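Local structure of transposon Tn7 transposition protein TnsA (Escherichia coli, 1T0F) at residues Ser9-Ile20 with Pro34-Pro42; Ile98-Val106 with Arg144-Arg154. The protein forms the Tn7 transposase together with TnsB and, as a metal-dependent, restriction enzyme-like endonuclease, cuts the 5' DNA strands at the transposon ends. All coordinates share one frame; numbering follows the deposited sequence.

Contact 1. Residues Ser9-Ile20 with Pro34-Pro42; sequences SSFSEVQIARRI and PWLTVQEVP
Glu-40 OE1 is gripped by the backbone N of Thr-37 (2.7 Å), by the Thr-37 hydroxyl OG1 and by a water that ties it to Arg-19 across the contact. Thr-37 N meets OE1 nearly along the C-O bond, whereas OG1 comes from above the carboxylate plane, 36° out of it; threonine suits this place because its hydroxyl adds a second donor to the one the backbone already gives. The water accepts from Arg-19 NE at 2.6 Å and donates to Trp-35 O as well as to Glu-40 OE1. The other oxygen, OE2, makes a long salt bridge to Arg-19 NH2 (3.6 Å), with guanidinium and carboxylate almost perpendicular, 83° apart. Helix 13-21 supplies this arginine and opens with a capping box, in which Ser-12 OG accepts from Gln-15 N and Gln-15 OE1 accepts from Ser-12 N. Ahead of the cap, Phe-11 lays one ring face against the Arg-19 guanidinium, while its CZ packs on Glu-40 CG at 3.4 Å and Trp-35 NE1 lies at its edge. The indole of Trp-35 is swung toward the helix, CG anti to the backbone N (chi1 176°), and this wide, flat group spans a helical turn: Arg-19 CD lies over one face, and Ile-16 O and Ile-20 CG1 meet the edge, each near CH2. Trp-35 also packs on Pro-87 of strand 79-87.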
loop_
_atom_site.group_PDB
_atom_site.type_symbol
_atom_site.label_atom_id
_atom_site.label_comp_id
_atom_site.label_asym_id
_atom_site.label_seq_id
_atom_site.Cartn_x
_atom_site.Cartn_y
_atom_site.Cartn_z
ATOM N N SER A 9 -12.555 13.271 1.870
ATOM C CA SER A 9 -12.178 12.110 2.665
ATOM C C SER A 9 -12.905 12.021 4.002
ATOM O O SER A 9 -12.825 11.000 4.687
ATOM C CB SER A 9 -10.666 12.115 2.905
ATOM O OG SER A 9 -10.256 13.297 3.565
ATOM N N SER A 10 -13.612 13.082 4.375
ATOM C CA SER A 10 -14.348 13.087 5.637
ATOM C C SER A 10 -15.755 12.535 5.433
ATOM O O SER A 10 -16.373 12.749 4.390
ATOM C CB SER A 10 -14.425 14.505 6.206
ATOM O OG SER A 10 -15.185 15.351 5.362
ATOM N N PHE A 11 -16.258 11.823 6.437
ATOM C CA PHE A 11 -17.587 11.227 6.368
ATOM C C PHE A 11 -18.512 11.799 7.428
ATOM O O PHE A 11 -18.066 12.261 8.482
ATOM C CB PHE A 11 -17.507 9.707 6.568
ATOM C CG PHE A 11 -16.739 8.982 5.497
ATOM C CD1 PHE A 11 -16.019 7.833 5.807
ATOM C CD2 PHE A 11 -16.745 9.436 4.180
ATOM C CE1 PHE A 11 -15.312 7.142 4.820
ATOM C CE2 PHE A 11 -16.042 8.754 3.184
ATOM C CZ PHE A 11 -15.324 7.605 3.507
ATOM N N SER A 12 -19.807 11.752 7.136
ATOM C CA SER A 12 -20.832 12.226 8.056
ATOM C C SER A 12 -21.275 11.012 8.867
ATOM O O SER A 12 -20.874 9.885 8.567
ATOM C CB SER A 12 -22.020 12.782 7.271
ATOM O OG SER A 12 -22.573 11.781 6.438
ATOM N N GLU A 13 -22.095 11.231 9.890
ATOM C CA GLU A 13 -22.562 10.119 10.709
ATOM C C GLU A 13 -23.331 9.094 9.879
ATOM O O GLU A 13 -23.180 7.888 10.077
ATOM C CB GLU A 13 -23.437 10.636 11.853
ATOM C CG GLU A 13 -22.654 11.389 12.917
ATOM C CD GLU A 13 -21.899 10.464 13.859
ATOM O OE1 GLU A 13 -21.409 9.406 13.405
ATOM O OE2 GLU A 13 -21.788 10.802 15.056
ATOM N N VAL A 14 -24.148 9.566 8.943
ATOM C CA VAL A 14 -24.916 8.652 8.104
ATOM C C VAL A 14 -24.009 7.916 7.122
ATOM O O VAL A 14 -24.230 6.740 6.834
ATOM C CB VAL A 14 -26.027 9.384 7.311
ATOM C CG1 VAL A 14 -27.048 9.970 8.275
ATOM C CG2 VAL A 14 -25.421 10.473 6.438
ATOM N N GLN A 15 -22.995 8.608 6.608
ATOM C CA GLN A 15 -22.054 7.992 5.672
ATOM C C GLN A 15 -21.301 6.859 6.366
ATOM O O GLN A 15 -21.057 5.801 5.781
ATOM C CB GLN A 15 -21.048 9.022 5.161
ATOM C CG GLN A 15 -21.594 9.991 4.129
ATOM C CD GLN A 15 -20.538 10.965 3.644
ATOM O OE1 GLN A 15 -19.950 11.699 4.433
ATOM N NE2 GLN A 15 -20.288 10.971 2.340
ATOM N N ILE A 16 -20.924 7.101 7.615
ATOM C CA ILE A 16 -20.204 6.113 8.401
ATOM C C ILE A 16 -21.091 4.898 8.644
ATOM O O ILE A 16 -20.705 3.771 8.341
ATOM C CB ILE A 16 -19.751 6.713 9.756
ATOM C CG1 ILE A 16 -18.640 7.737 9.512
ATOM C CG2 ILE A 16 -19.292 5.613 10.700
ATOM C CD1 ILE A 16 -18.185 8.466 10.766
ATOM N N ALA A 17 -22.283 5.136 9.186
ATOM C CA ALA A 17 -23.225 4.057 9.470
ATOM C C ALA A 17 -23.516 3.251 8.211
ATOM O O ALA A 17 -23.610 2.024 8.251
ATOM C CB ALA A 17 -24.524 4.633 10.035
ATOM N N ARG A 18 -23.652 3.952 7.093
ATOM C CA ARG A 18 -23.940 3.321 5.815
ATOM C C ARG A 18 -22.799 2.417 5.362
ATOM O O ARG A 18 -23.029 1.314 4.863
ATOM C CB ARG A 18 -24.224 4.404 4.767
ATOM C CG ARG A 18 -24.235 3.935 3.322
ATOM C CD ARG A 18 -22.861 4.109 2.685
ATOM N NE ARG A 18 -22.897 3.948 1.232
ATOM C CZ ARG A 18 -21.858 4.164 0.430
ATOM N NH1 ARG A 18 -20.694 4.550 0.935
ATOM N NH2 ARG A 18 -21.984 3.998 -0.880
ATOM N N ARG A 19 -21.567 2.882 5.539
ATOM C CA ARG A 19 -20.407 2.095 5.142
ATOM C C ARG A 19 -20.266 0.870 6.033
ATOM O O ARG A 19 -19.854 -0.194 5.576
ATOM C CB ARG A 19 -19.145 2.960 5.184
ATOM C CG ARG A 19 -19.121 3.985 4.065
ATOM C CD ARG A 19 -17.824 4.771 3.999
ATOM N NE ARG A 19 -17.667 5.411 2.694
ATOM C CZ ARG A 19 -18.533 6.278 2.172
ATOM N NH1 ARG A 19 -19.628 6.623 2.841
ATOM N NH2 ARG A 19 -18.308 6.798 0.971
ATOM N N ILE A 20 -20.621 1.012 7.304
ATOM C CA ILE A 20 -20.546 -0.112 8.222
ATOM C C ILE A 20 -21.574 -1.162 7.796
ATOM O O ILE A 20 -21.316 -2.363 7.879
ATOM C CB ILE A 20 -20.827 0.332 9.673
ATOM C CG1 ILE A 20 -19.730 1.297 10.138
ATOM C CG2 ILE A 20 -20.887 -0.881 10.589
ATOM C CD1 ILE A 20 -19.909 1.817 11.553
ATOM N N PRO A 34 -12.399 -2.575 1.267
ATOM C CA PRO A 34 -11.683 -1.548 2.039
ATOM C C PRO A 34 -12.603 -0.465 2.602
ATOM O O PRO A 34 -13.643 -0.160 2.020
ATOM C CB PRO A 34 -10.691 -0.991 1.025
ATOM C CG PRO A 34 -11.454 -1.095 -0.262
ATOM C CD PRO A 34 -12.085 -2.472 -0.168
ATOM N N TRP A 35 -12.215 0.115 3.732
ATOM C CA TRP A 35 -13.016 1.169 4.347
ATOM C C TRP A 35 -13.004 2.407 3.450
ATOM O O TRP A 35 -14.042 3.026 3.223
ATOM C CB TRP A 35 -12.475 1.506 5.740
ATOM C CG TRP A 35 -13.196 2.651 6.399
ATOM C CD1 TRP A 35 -12.727 3.923 6.581
ATOM C CD2 TRP A 35 -14.524 2.632 6.938
ATOM N NE1 TRP A 35 -13.682 4.698 7.205
ATOM C CE2 TRP A 35 -14.794 3.931 7.433
ATOM C CE3 TRP A 35 -15.513 1.644 7.051
ATOM C CZ2 TRP A 35 -16.015 4.267 8.032
ATOM C CZ3 TRP A 35 -16.731 1.982 7.652
ATOM C CH2 TRP A 35 -16.967 3.282 8.132
ATOM N N LEU A 36 -11.830 2.756 2.931
ATOM C CA LEU A 36 -11.684 3.906 2.042
ATOM C C LEU A 36 -11.476 3.434 0.608
ATOM O O LEU A 36 -10.862 2.394 0.375
ATOM C CB LEU A 36 -10.475 4.752 2.449
ATOM C CG LEU A 36 -10.373 5.278 3.883
ATOM C CD1 LEU A 36 -9.031 5.991 4.053
ATOM C CD2 LEU A 36 -11.535 6.222 4.185
ATOM N N THR A 37 -11.974 4.212 -0.349
ATOM C CA THR A 37 -11.828 3.896 -1.763
ATOM C C THR A 37 -11.087 5.054 -2.423
ATOM O O THR A 37 -10.871 6.090 -1.794
ATOM C CB THR A 37 -13.199 3.732 -2.446
ATOM O OG1 THR A 37 -13.845 5.011 -2.534
ATOM C CG2 THR A 37 -14.073 2.791 -1.647
ATOM N N VAL A 38 -10.696 4.887 -3.683
ATOM C CA VAL A 38 -9.983 5.944 -4.393
ATOM C C VAL A 38 -10.821 7.228 -4.465
ATOM O O VAL A 38 -10.306 8.302 -4.785
ATOM C CB VAL A 38 -9.604 5.512 -5.828
ATOM C CG1 VAL A 38 -8.633 4.334 -5.777
ATOM C CG2 VAL A 38 -10.859 5.150 -6.616
ATOM N N GLN A 39 -12.111 7.112 -4.163
ATOM C CA GLN A 39 -13.002 8.271 -4.176
ATOM C C GLN A 39 -12.647 9.186 -3.009
ATOM O O GLN A 39 -12.905 10.385 -3.054
ATOM C CB GLN A 39 -14.462 7.830 -4.051
ATOM C CG GLN A 39 -14.948 6.929 -5.175
ATOM C CD GLN A 39 -14.894 7.599 -6.541
ATOM O OE1 GLN A 39 -13.815 7.864 -7.076
ATOM N NE2 GLN A 39 -16.065 7.879 -7.109
ATOM N N GLU A 40 -12.061 8.611 -1.963
ATOM C CA GLU A 40 -11.664 9.377 -0.788
ATOM C C GLU A 40 -10.212 9.844 -0.856
ATOM O O GLU A 40 -9.623 10.219 0.161
ATOM C CB GLU A 40 -11.865 8.553 0.487
ATOM C CG GLU A 40 -13.311 8.418 0.945
ATOM C CD GLU A 40 -14.131 7.474 0.083
ATOM O OE1 GLU A 40 -13.749 6.286 -0.027
ATOM O OE2 GLU A 40 -15.159 7.915 -0.476
ATOM N N VAL A 41 -9.627 9.822 -2.048
ATOM C CA VAL A 41 -8.247 10.255 -2.203
ATOM C C VAL A 41 -8.134 11.755 -1.915
ATOM O O VAL A 41 -8.955 12.548 -2.376
ATOM C CB VAL A 41 -7.723 9.974 -3.632
ATOM C CG1 VAL A 41 -8.556 10.731 -4.655
ATOM C CG2 VAL A 41 -6.257 10.366 -3.739
ATOM N N PRO A 42 -7.122 12.159 -1.130
ATOM C CA PRO A 42 -6.960 13.583 -0.823
ATOM C C PRO A 42 -6.580 14.369 -2.074
ATOM O O PRO A 42 -5.830 13.881 -2.918
ATOM C CB PRO A 42 -5.858 13.585 0.233
ATOM C CG PRO A 42 -5.034 12.397 -0.145
ATOM C CD PRO A 42 -6.085 11.358 -0.457
HETATM O O HOH W 1 -15.631 4.418 1.402
#

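Contact 2. Residues Ile98-Val106 with Arg144-Arg154; sequences IDSGIKHPV and RTLEKLELERR. With MLA (malonic acid), chain F.
Arg-144 holds Lys-103 O end-on with NH1 (2.9 Å) and NH2 (2.8 Å), both bonds lying in the guanidinium plane; NH1 uses a lone pair of the carbonyl, while NH2 sits above its plane. Another edge takes a malonate, probably from the crystallisation liquor, NE giving a nearly straight bond to O1A (2.8 Å) and NH2 one to O1B. Val-106 N also donates to O1B, and Lys-148 NZ adds a weak bond to O3B. Arginine suits this place because its flat group has donors enough for carbonyl and anion together; a leucine here would probably leave Lys-103 O without either donor and the malonate carboxylate without its main charged mate. With CG turned away from the backbone N (chi1 -180°), a bend at chi2 (53°) brings the guanidinium round to both, and Glu-147 OE1 positions it by a salt bridge to NH1 (2.9 Å). Alongside, Ile-102 CD1 packs on Leu-151 CD2, and Pro-105 CD meets Leu-151 CD1 tip to tip at 3.6 Å. Farther along, Ser-100 CB lies over one face of the Arg-154 guanidinium. Gly-101, with positive phi, ends helix 90-100 in a Schellman motif, and the chain then runs beside helix 143-159 toward strand 106-107.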
loop_
_atom_site.group_PDB
_atom_site.type_symbol
_atom_site.label_atom_id
_atom_site.label_comp_id
_atom_site.label_asym_id
_atom_site.label_seq_id
_atom_site.Cartn_x
_atom_site.Cartn_y
_atom_site.Cartn_z
ATOM N N ILE A 98 -9.052 8.744 24.890
ATOM C CA ILE A 98 -9.333 9.196 26.246
ATOM C C ILE A 98 -8.180 8.828 27.177
ATOM O O ILE A 98 -7.656 9.678 27.898
ATOM C CB ILE A 98 -10.643 8.567 26.775
ATOM C CG1 ILE A 98 -11.831 9.108 25.976
ATOM C CG2 ILE A 98 -10.808 8.866 28.260
ATOM C CD1 ILE A 98 -13.160 8.452 26.311
ATOM N N ASP A 99 -7.768 7.565 27.146
ATOM C CA ASP A 99 -6.687 7.109 28.012
ATOM C C ASP A 99 -5.333 7.747 27.730
ATOM O O ASP A 99 -4.517 7.898 28.642
ATOM C CB ASP A 99 -6.535 5.587 27.930
ATOM C CG ASP A 99 -7.757 4.849 28.443
ATOM O OD1 ASP A 99 -8.375 5.330 29.416
ATOM O OD2 ASP A 99 -8.088 3.783 27.882
ATOM N N SER A 100 -5.096 8.128 26.478
ATOM C CA SER A 100 -3.813 8.711 26.097
ATOM C C SER A 100 -3.778 10.233 26.137
ATOM O O SER A 100 -2.714 10.834 25.972
ATOM C CB SER A 100 -3.425 8.239 24.694
ATOM O OG SER A 100 -4.356 8.715 23.738
ATOM N N GLY A 101 -4.933 10.859 26.344
ATOM C CA GLY A 101 -4.973 12.310 26.391
ATOM C C GLY A 101 -4.801 12.928 25.016
ATOM O O GLY A 101 -4.114 13.937 24.857
ATOM N N ILE A 102 -5.433 12.314 24.023
ATOM C CA ILE A 102 -5.374 12.780 22.646
ATOM C C ILE A 102 -6.793 13.010 22.147
ATOM O O ILE A 102 -7.672 12.198 22.397
ATOM C CB ILE A 102 -4.712 11.721 21.720
ATOM C CG1 ILE A 102 -3.240 11.538 22.100
ATOM C CG2 ILE A 102 -4.852 12.135 20.263
ATOM C CD1 ILE A 102 -2.514 10.501 21.259
ATOM N N LYS A 103 -7.020 14.111 21.442
ATOM C CA LYS A 103 -8.344 14.389 20.900
ATOM C C LYS A 103 -8.575 13.411 19.748
ATOM O O LYS A 103 -7.805 13.384 18.789
ATOM C CB LYS A 103 -8.415 15.825 20.368
ATOM C CG LYS A 103 -9.716 16.169 19.647
ATOM C CD LYS A 103 -10.763 16.775 20.586
ATOM C CE LYS A 103 -11.140 15.841 21.720
ATOM N NZ LYS A 103 -12.166 16.456 22.618
ATOM N N HIS A 104 -9.624 12.604 19.839
ATOM C CA HIS A 104 -9.907 11.646 18.776
ATOM C C HIS A 104 -10.198 12.371 17.457
ATOM O O HIS A 104 -10.817 13.440 17.453
ATOM C CB HIS A 104 -11.112 10.781 19.151
ATOM C CG HIS A 104 -11.396 9.690 18.165
ATOM N ND1 HIS A 104 -11.046 8.376 18.391
ATOM C CD2 HIS A 104 -11.973 9.720 16.943
ATOM C CE1 HIS A 104 -11.398 7.645 17.348
ATOM N NE2 HIS A 104 -11.962 8.437 16.455
ATOM N N PRO A 105 -9.734 11.809 16.322
ATOM C CA PRO A 105 -9.957 12.403 15.001
ATOM C C PRO A 105 -11.426 12.770 14.809
ATOM O O PRO A 105 -12.322 11.950 15.033
ATOM C CB PRO A 105 -9.503 11.299 14.053
ATOM C CG PRO A 105 -8.315 10.741 14.792
ATOM C CD PRO A 105 -8.826 10.646 16.222
ATOM N N VAL A 106 -11.669 14.005 14.394
ATOM C CA VAL A 106 -13.034 14.473 14.202
ATOM C C VAL A 106 -13.093 15.561 13.135
ATOM O O VAL A 106 -12.172 16.371 13.010
ATOM C CB VAL A 106 -13.604 15.025 15.543
ATOM C CG1 VAL A 106 -12.683 16.107 16.092
ATOM C CG2 VAL A 106 -15.017 15.585 15.338
ATOM N N ARG A 144 0.131 16.804 15.087
ATOM C CA ARG A 144 -1.151 16.108 14.982
ATOM C C ARG A 144 -0.978 14.746 14.297
ATOM O O ARG A 144 -1.626 13.769 14.671
ATOM C CB ARG A 144 -2.165 16.953 14.209
ATOM C CG ARG A 144 -3.535 16.293 14.068
ATOM C CD ARG A 144 -4.075 15.853 15.429
ATOM N NE ARG A 144 -5.454 15.372 15.351
ATOM C CZ ARG A 144 -6.117 14.842 16.376
ATOM N NH1 ARG A 144 -5.531 14.717 17.559
ATOM N NH2 ARG A 144 -7.377 14.448 16.222
ATOM N N THR A 145 -0.100 14.683 13.300
ATOM C CA THR A 145 0.144 13.417 12.605
ATOM C C THR A 145 0.675 12.424 13.625
ATOM O O THR A 145 0.242 11.270 13.657
ATOM C CB THR A 145 1.161 13.579 11.465
ATOM O OG1 THR A 145 0.600 14.420 10.455
ATOM C CG2 THR A 145 1.514 12.219 10.848
ATOM N N LEU A 146 1.602 12.881 14.465
ATOM C CA LEU A 146 2.187 12.042 15.505
ATOM C C LEU A 146 1.129 11.604 16.524
ATOM O O LEU A 146 1.175 10.478 17.021
ATOM C CB LEU A 146 3.328 12.779 16.224
ATOM C CG LEU A 146 4.618 13.025 15.422
ATOM C CD1 LEU A 146 5.602 13.830 16.266
ATOM C CD2 LEU A 146 5.256 11.685 15.014
ATOM N N GLU A 147 0.178 12.479 16.843
ATOM C CA GLU A 147 -0.869 12.090 17.797
ATOM C C GLU A 147 -1.716 10.962 17.214
ATOM O O GLU A 147 -2.041 9.997 17.905
ATOM C CB GLU A 147 -1.804 13.262 18.131
ATOM C CG GLU A 147 -1.174 14.412 18.882
ATOM C CD GLU A 147 -2.210 15.446 19.295
ATOM O OE1 GLU A 147 -3.055 15.809 18.454
ATOM O OE2 GLU A 147 -2.180 15.893 20.459
ATOM N N LYS A 148 -2.083 11.092 15.945
ATOM C CA LYS A 148 -2.907 10.072 15.308
ATOM C C LYS A 148 -2.139 8.766 15.148
ATOM O O LYS A 148 -2.715 7.682 15.238
ATOM C CB LYS A 148 -3.432 10.573 13.966
ATOM C CG LYS A 148 -4.519 11.640 14.132
ATOM C CD LYS A 148 -5.193 11.990 12.822
ATOM C CE LYS A 148 -4.266 12.759 11.897
ATOM N NZ LYS A 148 -4.917 13.005 10.577
ATOM N N LEU A 149 -0.837 8.869 14.923
ATOM C CA LEU A 149 -0.015 7.672 14.798
ATOM C C LEU A 149 0.072 6.986 16.158
ATOM O O LEU A 149 0.091 5.762 16.233
ATOM C CB LEU A 149 1.384 8.033 14.292
ATOM C CG LEU A 149 1.490 8.424 12.818
ATOM C CD1 LEU A 149 2.894 8.969 12.529
ATOM C CD2 LEU A 149 1.193 7.201 11.935
ATOM N N GLU A 150 0.118 7.766 17.242
ATOM C CA GLU A 150 0.185 7.166 18.577
ATOM C C GLU A 150 -1.112 6.404 18.874
ATOM O O GLU A 150 -1.090 5.324 19.472
ATOM C CB GLU A 150 0.432 8.246 19.641
ATOM C CG GLU A 150 0.460 7.756 21.084
ATOM C CD GLU A 150 1.507 6.685 21.356
ATOM O OE1 GLU A 150 2.429 6.496 20.524
ATOM O OE2 GLU A 150 1.414 6.040 22.423
ATOM N N LEU A 151 -2.247 6.963 18.466
ATOM C CA LEU A 151 -3.526 6.279 18.688
ATOM C C LEU A 151 -3.496 4.928 17.976
ATOM O O LEU A 151 -3.869 3.891 18.536
ATOM C CB LEU A 151 -4.686 7.097 18.118
ATOM C CG LEU A 151 -5.055 8.404 18.823
ATOM C CD1 LEU A 151 -6.216 9.060 18.078
ATOM C CD2 LEU A 151 -5.432 8.120 20.281
ATOM N N GLU A 152 -3.059 4.966 16.722
ATOM C CA GLU A 152 -2.969 3.772 15.889
ATOM C C GLU A 152 -1.981 2.770 16.488
ATOM O O GLU A 152 -2.242 1.563 16.514
ATOM C CB GLU A 152 -2.528 4.172 14.476
ATOM C CG GLU A 152 -2.579 3.040 13.464
ATOM C CD GLU A 152 -2.181 3.483 12.065
ATOM O OE1 GLU A 152 -1.861 4.680 11.872
ATOM O OE2 GLU A 152 -2.192 2.626 11.158
ATOM N N ARG A 153 -0.845 3.273 16.964
ATOM C CA ARG A 153 0.164 2.404 17.558
ATOM C C ARG A 153 -0.426 1.653 18.742
ATOM O O ARG A 153 -0.292 0.431 18.845
ATOM C CB ARG A 153 1.373 3.218 18.019
ATOM C CG ARG A 153 2.515 2.361 18.564
ATOM C CD ARG A 153 3.576 3.231 19.239
ATOM N NE ARG A 153 3.129 3.748 20.535
ATOM C CZ ARG A 153 3.073 3.027 21.652
ATOM N NH1 ARG A 153 3.437 1.748 21.651
ATOM N NH2 ARG A 153 2.643 3.582 22.776
ATOM N N ARG A 154 -1.087 2.385 19.636
ATOM C CA ARG A 154 -1.698 1.778 20.813
ATOM C C ARG A 154 -2.763 0.756 20.446
ATOM O O ARG A 154 -2.889 -0.280 21.102
ATOM C CB ARG A 154 -2.310 2.861 21.711
ATOM C CG ARG A 154 -1.272 3.769 22.334
ATOM C CD ARG A 154 -1.905 4.749 23.317
ATOM N NE ARG A 154 -0.897 5.601 23.939
ATOM C CZ ARG A 154 -0.826 5.841 25.245
ATOM N NH1 ARG A 154 -1.708 5.293 26.070
ATOM N NH2 ARG A 154 0.134 6.619 25.728
HETATM C C1 MLA F . -8.207 15.395 12.889
HETATM O O1A MLA F . -7.029 15.505 13.016
HETATM O O1B MLA F . -9.042 15.325 13.936
HETATM C C2 MLA F . -8.960 15.311 11.562
HETATM C C3 MLA F . -8.193 15.749 10.326
HETATM O O3A MLA F . -8.075 16.875 9.949
HETATM O O3B MLA F . -7.630 14.706 9.675
HETATM O O HOH W 2 -5.139 16.180 20.652
#

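Overall arrangement
Both segments of contact 1 come earlier in the chain than either segment of contact 2; their centres are about 20 Å apart and their nearest atoms about 7 Å, so they do not touch. Gln-112 connects them, its side chain accepting from Phe-11 N and its backbone O from His-104 NE2, and strand 110-111 packs against both. Between them in sequence come strands 48-51 and 58-61, helix 64-75 and strand 79-87, and contact 2 begins at the end of helix 90-100, in a domain of the PDDEXK nuclease clan. Both border the active site: the side chain of Leu-36 lies about 6 Å from that of Asp-117, and that of Lys-148 about 5 Å from Lys-135. Contact 2 also adjoins a second protein chain.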